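Local coordinates for protein ribosomal RNA small subunit methyltransferase E (Legionella pneumophila, PDB 5O95) that probably methylates the N3 position of a specific uridine in 16S ribosomal RNA, using S-adenosyl-L-methionine as methyl donor, at residues B[41-46]-B[65-70]; B[83-88]-B[233-238]; B[101-106]-B[136-141]; B[171-176]-B[208-213]. One frame throughout, in Å; residues are numbered along the deposited sequence. Where two conformers were deposited one is given.

Interaction 1: residues B[41-46]-B[65-70]; sequences EQLTLF and VFVRIA
Strand 42-46 and the 65-70 part of strand 64-74 pass each other at 76°, their short axes 8.8 Å apart at closest, so that Leu-43 lies opposite Val-67 and Leu-45 opposite Ile-69 with no backbone hydrogen bond between them. Both belong to the small mixed sheet of the PUA-like RNA methyltransferase domain. They are not neighbours in it: strand 51-61 runs between them and pairs with each. That they nevertheless touch, crossing at a steep angle, indicates a strongly curved sheet with these side chains on its concave side, an arrangement in keeping with the barrel-like PUA fold.

Four buried aliphatic residues make the contact, entirely through methyl groups. The two branches of Val-67 divide the work. CG1 receives Leu-43 CD1 at 4.0 Å, the two side chains lying roughly at right angles, whereas CG2 meets Leu-45 CD1 at 3.9 Å in a tip-to-tip approach. That division follows from the valine torsion, chi1 -49°, which sets CG1 beside the backbone N and CG2 between that nitrogen and the carbonyl carbon.

Leu-21 of strand 20-22 packs on both Leu-45 and Val-67, and Ile-9 of strand 8-10 on Leu-43 and Leu-45, so further strands of the sheet contribute to the same apolar interior. Leu-45 CD1 serves two partners across the contact: besides Val-67 it touches the end of Ile-69, with 3.7 Å separating Leu-45 CD1 from Ile-69 CD1.

Interaction 2: residues B[83-88]-B[233-238]; sequences IHLAQA and TALSVL
Helix-on-sheet packing in the SPOUT methyltransferase domain is exemplified where Ile-83 and Leu-85 of strand 82-88 meet Leu-235 and Leu-238 of helix 227-242. The strand is an inner member of the six-stranded parallel sheet, and the C-terminal helix lies over one face of that sheet. The short axes run nearly antiparallel, at 164°, with 10.7 Å between them at closest.

Ile-83 carries most of the contact by spreading its two branches over the helix. Its CG2 stands anti to the backbone N and meets Leu-235 CD2 at 3.5 Å, a close methyl-methyl approach. The longer branch, extended at chi2 176°, carries CD1 along the same leucine, 3.8 Å from Leu-235 CD2, and on to the next helical turn. Leu-235 thereby offers one methyl to both arms of the isoleucine, while its other methyl, CD1, lies at a looser 4.5 Å from Leu-85 CD2.

The opposite flank of the helix faces the dimer interface, where Ser-236 OG bonds to Thr-233 OG1 of the second subunit. One helix thus lies between the face of the sheet and the partner chain. Leu-238 is also about 7 Å, side chain to side chain, from Leu-220, a residue that binds S-adenosyl-L-methionine. Against the strand, Leu-238 uses the root of its side chain: its CB lies 3.9 Å from Ile-83 CD1.

Interaction 3: residues B[101-106]-B[136-141]; sequences KSAELG and NIIIGA
Ala-103 of helix 94-104 meets Ile-138 and Ala-141 of helix 124-145, one small residue set against two that stand a helical turn apart. Along 136-141, Ile-137 packs further back on the facing helix, on Met-99 and Gln-100; Ile-138 is the first to touch Ala-103. Ile-138 CA and Ala-103 CA, 6.0 Å apart, are the nearest CA pair of the two segments, a closeness that the small alanine side chain allows. Ile-138 touches with its short branch: CG2 lies 4.3 Å from Ala-103 CB, a light contact from the flank. The isoleucine also packs on Met-99 and on Ile-110 of strand 109-114, which places it where two helices and the sheet converge.

Ile-139 points away and Gly-140 has no side chain to add, so the next contact is Ala-141. Here the methyls confront each other directly, with Ala-141 CB 3.8 Å from Ala-103 CB. No hydrogen bond crosses between the segments.

After Glu-104 the first helix stops. Gly-106, with phi 78°, turns the chain in a Schellman motif in which its N returns to Ala-103 O, at 3.0 Å, and Val-107 N to Ser-102 O. Ala-103 O also accepts a bond from Arg-147 NH1. Meanwhile Lys-101 and Glu-104 turn to the dimer interface: Lys-101 NZ forms a salt bridge with Glu-228 of the second subunit, and Glu-104 OE1 accepts the backbone N-H of Arg-226 of that subunit. The arrangement is a close alanine-mediated helix-helix contact beside a Schellman-terminated helix, within the dimeric SPOUT methyltransferase domain.

Interaction 4: residues B[171-176]-B[208-213]; sequences KLILHP and RLTSGH
Ile-173 and Thr-210 meet at about a right angle, the end of the isoleucine pressed against the branch point of the threonine. CG1 of Ile-173 is anti to the backbone N, and the extended chain carries CD1 to 3.8 Å from Thr-210 CG2. The same methyl lies 3.9 Å from Thr-210 OG1, so it spans both branches; that hydroxyl is hydrogen-bonded to Ile-207 O within its own helix.

Lys-171, two residues earlier on strand 170-174, approaches the helix end differently. Its chain bends at chi3, -75°, and brings NZ to His-213 O, a hydrogen bond of 3.0 Å. NZ comes in near the line of the carbonyl, with a C=O...N angle of 159°, and is tilted 20° from the carbonyl plane.

The imidazole of His-213 turns back over the helix instead: its ND1 donates to Leu-209 O at 2.8 Å, a bond that holds the ring against the last turn. The imidazole thus closes back on the helix, while the lysine holds the carbonyl of the residue just after it. This is helix-on-strand packing in the SPOUT domain, and the strand ends in Leu-174, which is part of the S-adenosyl-L-methionine site.

Interaction 1 stands apart in the PUA-like domain, its centre 34 Å from that of interaction 2 and 47 Å from that of interaction 4, whereas interactions 2, 3 and 4 share the SPOUT domain. Interaction 3 is the nearest to it, about 5 Å away between nearest atoms but without touching. Interaction 2 is the hub: Leu-235 CD1 packs 3.4 Å from Ser-102 CB of interaction 3, and Leu-238 CD2 lies 4.0 Å from Leu-172 CD1 of interaction 4. Interactions 2 and 3 both reach the second subunit. Interactions 2 and 4 border the S-adenosyl-L-methionine site, to which interaction 4 contributes Leu-174; the cofactor is not bound to this chain in the model.

Interaction 1: residues B[41-46]-B[65-70]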
loop_
_atom_site.group_PDB
_atom_site.type_symbol
_atom_site.label_atom_id
_atom_site.label_comp_id
_atom_site.label_asym_id
_atom_site.label_seq_id
_atom_site.Cartn_x
_atom_site.Cartn_y
_atom_site.Cartn_z
ATOM N N GLU B 41 9.475 19.867 -26.023
ATOM C CA GLU B 41 8.644 19.406 -24.925
ATOM C C GLU B 41 9.126 19.970 -23.587
ATOM O O GLU B 41 10.308 20.267 -23.394
ATOM C CB GLU B 41 8.615 17.876 -24.881
ATOM C CG GLU B 41 8.037 17.246 -26.151
ATOM C CD GLU B 41 7.909 15.731 -26.047
ATOM O OE1 GLU B 41 7.408 15.242 -25.013
ATOM O OE2 GLU B 41 8.324 15.035 -26.997
ATOM N N GLN B 42 8.181 20.114 -22.660
ATOM C CA GLN B 42 8.438 20.704 -21.356
ATOM C C GLN B 42 8.841 19.646 -20.337
ATOM O O GLN B 42 8.396 18.492 -20.393
ATOM C CB GLN B 42 7.190 21.420 -20.848
ATOM C CG GLN B 42 6.700 22.507 -21.780
ATOM C CD GLN B 42 7.666 23.667 -21.832
ATOM O OE1 GLN B 42 8.181 24.101 -20.801
ATOM N NE2 GLN B 42 7.935 24.165 -23.035
ATOM N N LEU B 43 9.660 20.068 -19.374
ATOM C CA LEU B 43 10.081 19.249 -18.249
ATOM C C LEU B 43 10.148 20.133 -17.018
ATOM O O LEU B 43 10.436 21.326 -17.108
ATOM C CB LEU B 43 11.518 18.700 -18.427
ATOM C CG LEU B 43 11.832 17.662 -19.494
ATOM C CD1 LEU B 43 13.332 17.421 -19.587
ATOM C CD2 LEU B 43 11.118 16.373 -19.145
ATOM N N THR B 44 9.907 19.535 -15.866
ATOM C CA THR B 44 10.136 20.182 -14.584
ATOM C C THR B 44 11.289 19.442 -13.941
ATOM O O THR B 44 11.144 18.278 -13.564
ATOM C CB THR B 44 8.899 20.112 -13.694
ATOM O OG1 THR B 44 7.792 20.781 -14.318
ATOM C CG2 THR B 44 9.188 20.768 -12.333
ATOM N N LEU B 45 12.455 20.076 -13.867
ATOM C CA LEU B 45 13.545 19.478 -13.117
ATOM C C LEU B 45 13.400 19.877 -11.658
ATOM O O LEU B 45 12.839 20.917 -11.340
ATOM C CB LEU B 45 14.894 19.983 -13.627
ATOM C CG LEU B 45 14.994 19.965 -15.143
ATOM C CD1 LEU B 45 16.328 20.599 -15.588
ATOM C CD2 LEU B 45 14.833 18.553 -15.706
ATOM N N PHE B 46 13.887 19.027 -10.762
ATOM C CA PHE B 46 14.010 19.438 -9.375
ATOM C C PHE B 46 15.325 18.896 -8.847
ATOM O O PHE B 46 15.859 17.909 -9.359
ATOM C CB PHE B 46 12.815 18.983 -8.523
ATOM C CG PHE B 46 12.684 17.486 -8.435
ATOM C CD1 PHE B 46 12.103 16.787 -9.480
ATOM C CD2 PHE B 46 13.185 16.796 -7.339
ATOM C CE1 PHE B 46 11.988 15.390 -9.425
ATOM C CE2 PHE B 46 13.068 15.393 -7.278
ATOM C CZ PHE B 46 12.493 14.707 -8.330
ATOM N N VAL B 65 20.624 14.947 -23.996
ATOM C CA VAL B 65 19.472 15.842 -23.962
ATOM C C VAL B 65 19.935 17.168 -23.373
ATOM O O VAL B 65 20.441 17.200 -22.242
ATOM C CB VAL B 65 18.318 15.255 -23.138
ATOM C CG1 VAL B 65 17.130 16.208 -23.166
ATOM C CG2 VAL B 65 17.913 13.874 -23.676
ATOM N N PHE B 66 19.750 18.260 -24.128
ATOM C CA PHE B 66 20.048 19.614 -23.668
ATOM C C PHE B 66 18.744 20.366 -23.410
ATOM O O PHE B 66 17.899 20.465 -24.300
ATOM C CB PHE B 66 20.877 20.372 -24.710
ATOM C CG PHE B 66 22.216 19.756 -24.966
ATOM C CD1 PHE B 66 22.362 18.752 -25.909
ATOM C CD2 PHE B 66 23.331 20.165 -24.248
ATOM C CE1 PHE B 66 23.596 18.167 -26.137
ATOM C CE2 PHE B 66 24.574 19.591 -24.482
ATOM C CZ PHE B 66 24.703 18.591 -25.420
ATOM N N VAL B 67 18.587 20.892 -22.205
ATOM C CA VAL B 67 17.356 21.574 -21.823
ATOM C C VAL B 67 17.668 23.018 -21.466
ATOM O O VAL B 67 18.721 23.334 -20.908
ATOM C CB VAL B 67 16.590 20.862 -20.687
ATOM C CG1 VAL B 67 16.453 19.383 -21.008
ATOM C CG2 VAL B 67 17.253 21.095 -19.325
ATOM N N ARG B 68 16.733 23.898 -21.789
ATOM C CA ARG B 68 16.871 25.318 -21.513
ATOM C C ARG B 68 16.022 25.632 -20.290
ATOM O O ARG B 68 14.812 25.389 -20.293
ATOM C CB ARG B 68 16.440 26.134 -22.732
ATOM C CG ARG B 68 16.584 27.646 -22.558
ATOM C CD ARG B 68 18.053 28.072 -22.414
ATOM N NE ARG B 68 18.844 27.751 -23.600
ATOM C CZ ARG B 68 20.107 28.128 -23.779
ATOM N NH1 ARG B 68 20.723 28.830 -22.840
ATOM N NH2 ARG B 68 20.759 27.794 -24.890
ATOM N N ILE B 69 16.670 26.101 -19.225
ATOM C CA ILE B 69 15.985 26.463 -17.993
ATOM C C ILE B 69 15.293 27.802 -18.208
ATOM O O ILE B 69 15.953 28.811 -18.495
ATOM C CB ILE B 69 16.969 26.570 -16.817
ATOM C CG1 ILE B 69 17.873 25.339 -16.714
ATOM C CG2 ILE B 69 16.204 26.839 -15.527
ATOM C CD1 ILE B 69 17.158 24.109 -16.352
ATOM N N ALA B 70 13.968 27.824 -18.067
ATOM C CA ALA B 70 13.225 29.072 -18.229
ATOM C C ALA B 70 13.009 29.802 -16.909
ATOM O O ALA B 70 13.083 31.039 -16.861
ATOM C CB ALA B 70 11.870 28.792 -18.877
#

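Interaction 2: residues B[83-88]-B[233-238]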
loop_
_atom_site.group_PDB
_atom_site.type_symbol
_atom_site.label_atom_id
_atom_site.label_comp_id
_atom_site.label_asym_id
_atom_site.label_seq_id
_atom_site.Cartn_x
_atom_site.Cartn_y
_atom_site.Cartn_z
ATOM N N ILE B 83 9.348 11.106 9.583
ATOM C CA ILE B 83 9.300 9.702 9.983
ATOM C C ILE B 83 10.575 9.038 9.495
ATOM O O ILE B 83 10.939 9.170 8.322
ATOM C CB ILE B 83 8.078 9.001 9.379
ATOM C CG1 ILE B 83 6.794 9.765 9.742
ATOM C CG2 ILE B 83 8.032 7.550 9.847
ATOM C CD1 ILE B 83 5.549 9.183 9.087
ATOM N N HIS B 84 11.253 8.337 10.394
ATOM C CA HIS B 84 12.390 7.488 10.057
ATOM C C HIS B 84 11.902 6.045 10.164
ATOM O O HIS B 84 11.672 5.547 11.272
ATOM C CB HIS B 84 13.542 7.734 11.022
ATOM C CG HIS B 84 14.776 6.953 10.693
ATOM N ND1 HIS B 84 15.947 7.091 11.401
ATOM C CD2 HIS B 84 15.025 6.034 9.728
ATOM C CE1 HIS B 84 16.868 6.292 10.889
ATOM N NE2 HIS B 84 16.333 5.637 9.874
ATOM N N LEU B 85 11.745 5.394 9.009
ATOM C CA LEU B 85 11.274 4.022 8.909
ATOM C C LEU B 85 12.469 3.089 8.907
ATOM O O LEU B 85 13.385 3.261 8.100
ATOM C CB LEU B 85 10.536 3.837 7.581
ATOM C CG LEU B 85 10.183 2.371 7.306
ATOM C CD1 LEU B 85 9.244 1.764 8.378
ATOM C CD2 LEU B 85 9.583 2.243 5.897
ATOM N N ALA B 86 12.444 2.091 9.795
ATOM C CA ALA B 86 13.450 1.032 9.816
ATOM C C ALA B 86 12.703 -0.222 9.394
ATOM O O ALA B 86 11.849 -0.712 10.138
ATOM C CB ALA B 86 14.059 0.880 11.212
ATOM N N GLN B 87 12.952 -0.686 8.169
ATOM C CA GLN B 87 12.164 -1.752 7.554
ATOM C C GLN B 87 13.034 -2.992 7.486
ATOM O O GLN B 87 14.089 -2.968 6.844
ATOM C CB GLN B 87 11.738 -1.350 6.137
ATOM C CG GLN B 87 10.885 -2.393 5.415
ATOM C CD GLN B 87 9.471 -2.501 5.984
ATOM O OE1 GLN B 87 8.994 -1.587 6.637
ATOM N NE2 GLN B 87 8.801 -3.634 5.740
ATOM N N ALA B 88 12.588 -4.072 8.125
ATOM C CA ALA B 88 13.371 -5.301 8.102
ATOM C C ALA B 88 13.482 -5.825 6.676
ATOM O O ALA B 88 12.528 -5.758 5.895
ATOM C CB ALA B 88 12.715 -6.342 8.999
ATOM N N THR B 233 0.728 1.173 5.617
ATOM C CA THR B 233 -0.360 1.484 6.537
ATOM C C THR B 233 0.124 2.322 7.718
ATOM O O THR B 233 -0.538 3.292 8.119
ATOM C CB THR B 233 -0.963 0.151 7.040
ATOM O OG1 THR B 233 -1.546 -0.535 5.917
ATOM C CG2 THR B 233 -2.008 0.376 8.130
ATOM N N ALA B 234 1.275 1.973 8.290
ATOM C CA ALA B 234 1.782 2.726 9.431
ATOM C C ALA B 234 2.127 4.156 9.026
ATOM O O ALA B 234 1.788 5.111 9.732
ATOM C CB ALA B 234 3.030 2.032 9.995
ATOM N N LEU B 235 2.816 4.313 7.897
ATOM C CA LEU B 235 3.149 5.657 7.434
ATOM C C LEU B 235 1.898 6.482 7.176
ATOM O O LEU B 235 1.856 7.676 7.503
ATOM C CB LEU B 235 4.003 5.599 6.177
ATOM C CG LEU B 235 5.408 5.037 6.385
ATOM C CD1 LEU B 235 6.148 5.030 5.100
ATOM C CD2 LEU B 235 6.145 5.849 7.425
ATOM N N SER B 236 0.865 5.864 6.594
ATOM C CA SER B 236 -0.383 6.594 6.343
ATOM C C SER B 236 -1.022 7.044 7.647
ATOM O O SER B 236 -1.500 8.178 7.768
ATOM C CB SER B 236 -1.362 5.688 5.583
ATOM O OG SER B 236 -0.883 5.260 4.322
ATOM N N VAL B 237 -1.085 6.140 8.627
ATOM C CA VAL B 237 -1.731 6.477 9.885
ATOM C C VAL B 237 -0.934 7.540 10.626
ATOM O O VAL B 237 -1.501 8.493 11.165
ATOM C CB VAL B 237 -1.941 5.213 10.739
ATOM C CG1 VAL B 237 -2.433 5.596 12.125
ATOM C CG2 VAL B 237 -2.912 4.255 10.059
ATOM N N LEU B 238 0.402 7.420 10.625
ATOM C CA LEU B 238 1.228 8.407 11.314
ATOM C C LEU B 238 1.174 9.768 10.624
ATOM O O LEU B 238 1.088 10.794 11.297
ATOM C CB LEU B 238 2.676 7.914 11.393
ATOM C CG LEU B 238 2.852 6.660 12.251
ATOM C CD1 LEU B 238 4.297 6.169 12.134
ATOM C CD2 LEU B 238 2.484 6.941 13.702
#

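Interaction 3: residues B[101-106]-B[136-141]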
loop_
_atom_site.group_PDB
_atom_site.type_symbol
_atom_site.label_atom_id
_atom_site.label_comp_id
_atom_site.label_asym_id
_atom_site.label_seq_id
_atom_site.Cartn_x
_atom_site.Cartn_y
_atom_site.Cartn_z
ATOM N N LYS B 101 6.723 3.282 -2.129
ATOM C CA LYS B 101 5.537 3.808 -1.482
ATOM C C LYS B 101 5.859 4.636 -0.243
ATOM O O LYS B 101 5.080 5.541 0.090
ATOM C CB LYS B 101 4.583 2.648 -1.187
ATOM C CG LYS B 101 4.093 2.009 -2.522
ATOM C CD LYS B 101 2.849 1.187 -2.423
ATOM C CE LYS B 101 2.493 0.683 -3.822
ATOM N NZ LYS B 101 2.659 1.752 -4.859
ATOM N N SER B 102 6.956 4.341 0.465
ATOM C CA SER B 102 7.274 5.161 1.626
ATOM C C SER B 102 7.685 6.561 1.184
ATOM O O SER B 102 7.344 7.550 1.838
ATOM C CB SER B 102 8.338 4.505 2.498
ATOM O OG SER B 102 9.582 4.436 1.827
ATOM N N ALA B 103 8.385 6.653 0.051
ATOM C CA ALA B 103 8.676 7.951 -0.545
ATOM C C ALA B 103 7.395 8.725 -0.881
ATOM O O ALA B 103 7.290 9.929 -0.594
ATOM C CB ALA B 103 9.580 7.764 -1.773
ATOM N N GLU B 104 6.415 8.066 -1.504
ATOM C CA GLU B 104 5.130 8.720 -1.790
ATOM C C GLU B 104 4.453 9.197 -0.517
ATOM O O GLU B 104 3.777 10.242 -0.518
ATOM C CB GLU B 104 4.172 7.764 -2.515
ATOM C CG GLU B 104 4.608 7.350 -3.891
ATOM C CD GLU B 104 3.687 6.292 -4.506
ATOM O OE1 GLU B 104 2.453 6.458 -4.467
ATOM O OE2 GLU B 104 4.210 5.291 -5.034
ATOM N N LEU B 105 4.578 8.414 0.575
ATOM C CA LEU B 105 3.970 8.775 1.848
ATOM C C LEU B 105 4.805 9.761 2.638
ATOM O O LEU B 105 4.509 9.999 3.811
ATOM C CB LEU B 105 3.657 7.514 2.685
ATOM C CG LEU B 105 2.249 6.962 2.536
ATOM C CD1 LEU B 105 1.231 8.011 3.031
ATOM C CD2 LEU B 105 1.950 6.631 1.101
ATOM N N GLY B 106 5.829 10.359 2.012
ATOM C CA GLY B 106 6.578 11.429 2.637
ATOM C C GLY B 106 7.601 11.022 3.670
ATOM O O GLY B 106 8.032 11.865 4.455
ATOM N N ASN B 136 17.586 4.643 -6.600
ATOM C CA ASN B 136 16.950 5.027 -7.854
ATOM C C ASN B 136 15.430 4.877 -7.790
ATOM O O ASN B 136 14.710 5.683 -8.373
ATOM C CB ASN B 136 17.606 4.338 -9.057
ATOM C CG ASN B 136 18.955 4.966 -9.422
ATOM O OD1 ASN B 136 19.221 6.112 -9.055
ATOM N ND2 ASN B 136 19.789 4.234 -10.150
ATOM N N ILE B 137 14.922 3.880 -7.059
ATOM C CA ILE B 137 13.473 3.755 -6.887
ATOM C C ILE B 137 12.911 4.931 -6.105
ATOM O O ILE B 137 11.831 5.453 -6.425
ATOM C CB ILE B 137 13.170 2.417 -6.203
ATOM C CG1 ILE B 137 13.436 1.308 -7.191
ATOM C CG2 ILE B 137 11.723 2.363 -5.701
ATOM C CD1 ILE B 137 13.502 -0.080 -6.535
ATOM N N ILE B 138 13.619 5.358 -5.056
ATOM C CA ILE B 138 13.169 6.507 -4.278
ATOM C C ILE B 138 13.160 7.760 -5.139
ATOM O O ILE B 138 12.201 8.541 -5.120
ATOM C CB ILE B 138 14.052 6.672 -3.037
ATOM C CG1 ILE B 138 13.842 5.484 -2.083
ATOM C CG2 ILE B 138 13.827 8.009 -2.388
ATOM C CD1 ILE B 138 14.879 5.446 -0.994
ATOM N N ILE B 139 14.224 7.960 -5.925
ATOM C CA ILE B 139 14.269 9.143 -6.795
ATOM C C ILE B 139 13.113 9.117 -7.787
ATOM O O ILE B 139 12.413 10.129 -7.989
ATOM C CB ILE B 139 15.628 9.236 -7.506
ATOM C CG1 ILE B 139 16.691 9.681 -6.509
ATOM C CG2 ILE B 139 15.573 10.306 -8.605
ATOM C CD1 ILE B 139 18.150 9.461 -6.993
ATOM N N GLY B 140 12.868 7.946 -8.388
ATOM C CA GLY B 140 11.759 7.810 -9.311
ATOM C C GLY B 140 10.431 8.117 -8.645
ATOM O O GLY B 140 9.555 8.745 -9.241
ATOM N N ALA B 141 10.271 7.686 -7.391
ATOM C CA ALA B 141 9.019 7.942 -6.682
ATOM C C ALA B 141 8.852 9.427 -6.357
ATOM O O ALA B 141 7.730 9.951 -6.379
ATOM C CB ALA B 141 8.949 7.084 -5.410
#

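Interaction 4: residues B[171-176]-B[208-213]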
loop_
_atom_site.group_PDB
_atom_site.type_symbol
_atom_site.label_atom_id
_atom_site.label_comp_id
_atom_site.label_asym_id
_atom_site.label_seq_id
_atom_site.Cartn_x
_atom_site.Cartn_y
_atom_site.Cartn_z
ATOM N N LYS B 171 9.290 7.022 19.528
ATOM C CA LYS B 171 9.917 5.807 19.025
ATOM C C LYS B 171 8.919 4.664 19.141
ATOM O O LYS B 171 8.469 4.339 20.243
ATOM C CB LYS B 171 11.212 5.513 19.787
ATOM C CG LYS B 171 12.265 6.603 19.590
ATOM C CD LYS B 171 13.586 6.306 20.288
ATOM C CE LYS B 171 13.493 6.527 21.786
ATOM N NZ LYS B 171 14.858 6.666 22.410
ATOM N N LEU B 172 8.547 4.097 17.998
ATOM C CA LEU B 172 7.500 3.094 17.939
ATOM C C LEU B 172 8.011 1.831 17.265
ATOM O O LEU B 172 8.888 1.865 16.401
ATOM C CB LEU B 172 6.303 3.613 17.156
ATOM C CG LEU B 172 5.689 4.889 17.704
ATOM C CD1 LEU B 172 4.634 5.383 16.709
ATOM C CD2 LEU B 172 5.069 4.657 19.060
ATOM N N ILE B 173 7.441 0.700 17.666
ATOM C CA ILE B 173 7.748 -0.570 17.030
ATOM C C ILE B 173 6.433 -1.301 16.803
ATOM O O ILE B 173 5.585 -1.353 17.698
ATOM C CB ILE B 173 8.743 -1.393 17.878
ATOM C CG1 ILE B 173 9.066 -2.736 17.217
ATOM C CG2 ILE B 173 8.252 -1.530 19.315
ATOM C CD1 ILE B 173 10.288 -3.396 17.834
ATOM N N LEU B 174 6.246 -1.828 15.595
ATOM C CA LEU B 174 5.071 -2.644 15.298
ATOM C C LEU B 174 5.246 -4.005 15.950
ATOM O O LEU B 174 5.966 -4.866 15.442
ATOM C CB LEU B 174 4.873 -2.785 13.794
ATOM C CG LEU B 174 4.127 -1.647 13.108
ATOM C CD1 LEU B 174 3.948 -1.971 11.644
ATOM C CD2 LEU B 174 2.775 -1.451 13.777
ATOM N N HIS B 175 4.578 -4.203 17.087
ATOM C CA HIS B 175 4.664 -5.461 17.815
ATOM C C HIS B 175 3.433 -5.585 18.693
ATOM O O HIS B 175 3.036 -4.598 19.326
ATOM C CB HIS B 175 5.932 -5.520 18.674
ATOM C CG HIS B 175 6.210 -6.878 19.241
ATOM N ND1 HIS B 175 6.133 -7.151 20.589
ATOM C CD2 HIS B 175 6.541 -8.045 18.638
ATOM C CE1 HIS B 175 6.411 -8.427 20.795
ATOM N NE2 HIS B 175 6.663 -8.992 19.627
ATOM N N PRO B 176 2.832 -6.765 18.786
ATOM C CA PRO B 176 1.518 -6.881 19.435
ATOM C C PRO B 176 1.559 -6.810 20.954
ATOM O O PRO B 176 0.624 -6.276 21.564
ATOM C CB PRO B 176 1.010 -8.250 18.956
ATOM C CG PRO B 176 1.846 -8.600 17.770
ATOM C CD PRO B 176 3.183 -7.974 18.022
ATOM N N ARG B 208 13.426 -6.902 24.560
ATOM C CA ARG B 208 14.091 -6.316 25.718
ATOM C C ARG B 208 14.997 -5.172 25.280
ATOM O O ARG B 208 15.062 -4.124 25.935
ATOM C CB ARG B 208 14.865 -7.408 26.461
ATOM C CG ARG B 208 15.652 -6.943 27.665
ATOM C CD ARG B 208 16.046 -8.125 28.560
ATOM N NE ARG B 208 16.593 -9.262 27.816
ATOM C CZ ARG B 208 15.959 -10.420 27.636
ATOM N NH1 ARG B 208 14.748 -10.605 28.146
ATOM N NH2 ARG B 208 16.537 -11.397 26.946
ATOM N N LEU B 209 15.649 -5.333 24.133
ATOM C CA LEU B 209 16.530 -4.296 23.612
ATOM C C LEU B 209 15.738 -3.091 23.114
ATOM O O LEU B 209 16.080 -1.942 23.418
ATOM C CB LEU B 209 17.380 -4.888 22.495
ATOM C CG LEU B 209 18.547 -4.080 21.949
ATOM C CD1 LEU B 209 19.637 -3.936 22.999
ATOM C CD2 LEU B 209 19.060 -4.800 20.734
ATOM N N THR B 210 14.671 -3.330 22.344
ATOM C CA THR B 210 13.868 -2.218 21.836
ATOM C C THR B 210 13.158 -1.485 22.971
ATOM O O THR B 210 13.180 -0.251 23.036
ATOM C CB THR B 210 12.881 -2.688 20.757
ATOM O OG1 THR B 210 11.911 -3.590 21.320
ATOM C CG2 THR B 210 13.614 -3.386 19.605
ATOM N N SER B 211 12.533 -2.225 23.889
ATOM C CA SER B 211 11.826 -1.571 24.987
ATOM C C SER B 211 12.790 -0.856 25.928
ATOM O O SER B 211 12.467 0.214 26.454
ATOM C CB SER B 211 10.941 -2.568 25.742
ATOM O OG SER B 211 11.698 -3.631 26.292
ATOM N N GLY B 212 13.983 -1.419 26.137
ATOM C CA GLY B 212 14.990 -0.756 26.950
ATOM C C GLY B 212 15.506 0.533 26.349
ATOM O O GLY B 212 16.051 1.373 27.074
ATOM N N HIS B 213 15.357 0.709 25.040
ATOM C CA HIS B 213 15.693 1.970 24.394
ATOM C C HIS B 213 14.476 2.847 24.141
ATOM O O HIS B 213 14.569 3.803 23.366
ATOM C CB HIS B 213 16.468 1.734 23.098
ATOM C CG HIS B 213 17.853 1.220 23.317
ATOM N ND1 HIS B 213 18.106 -0.064 23.740
ATOM C CD2 HIS B 213 19.060 1.818 23.178
ATOM C CE1 HIS B 213 19.412 -0.238 23.857
ATOM N NE2 HIS B 213 20.011 0.889 23.522
#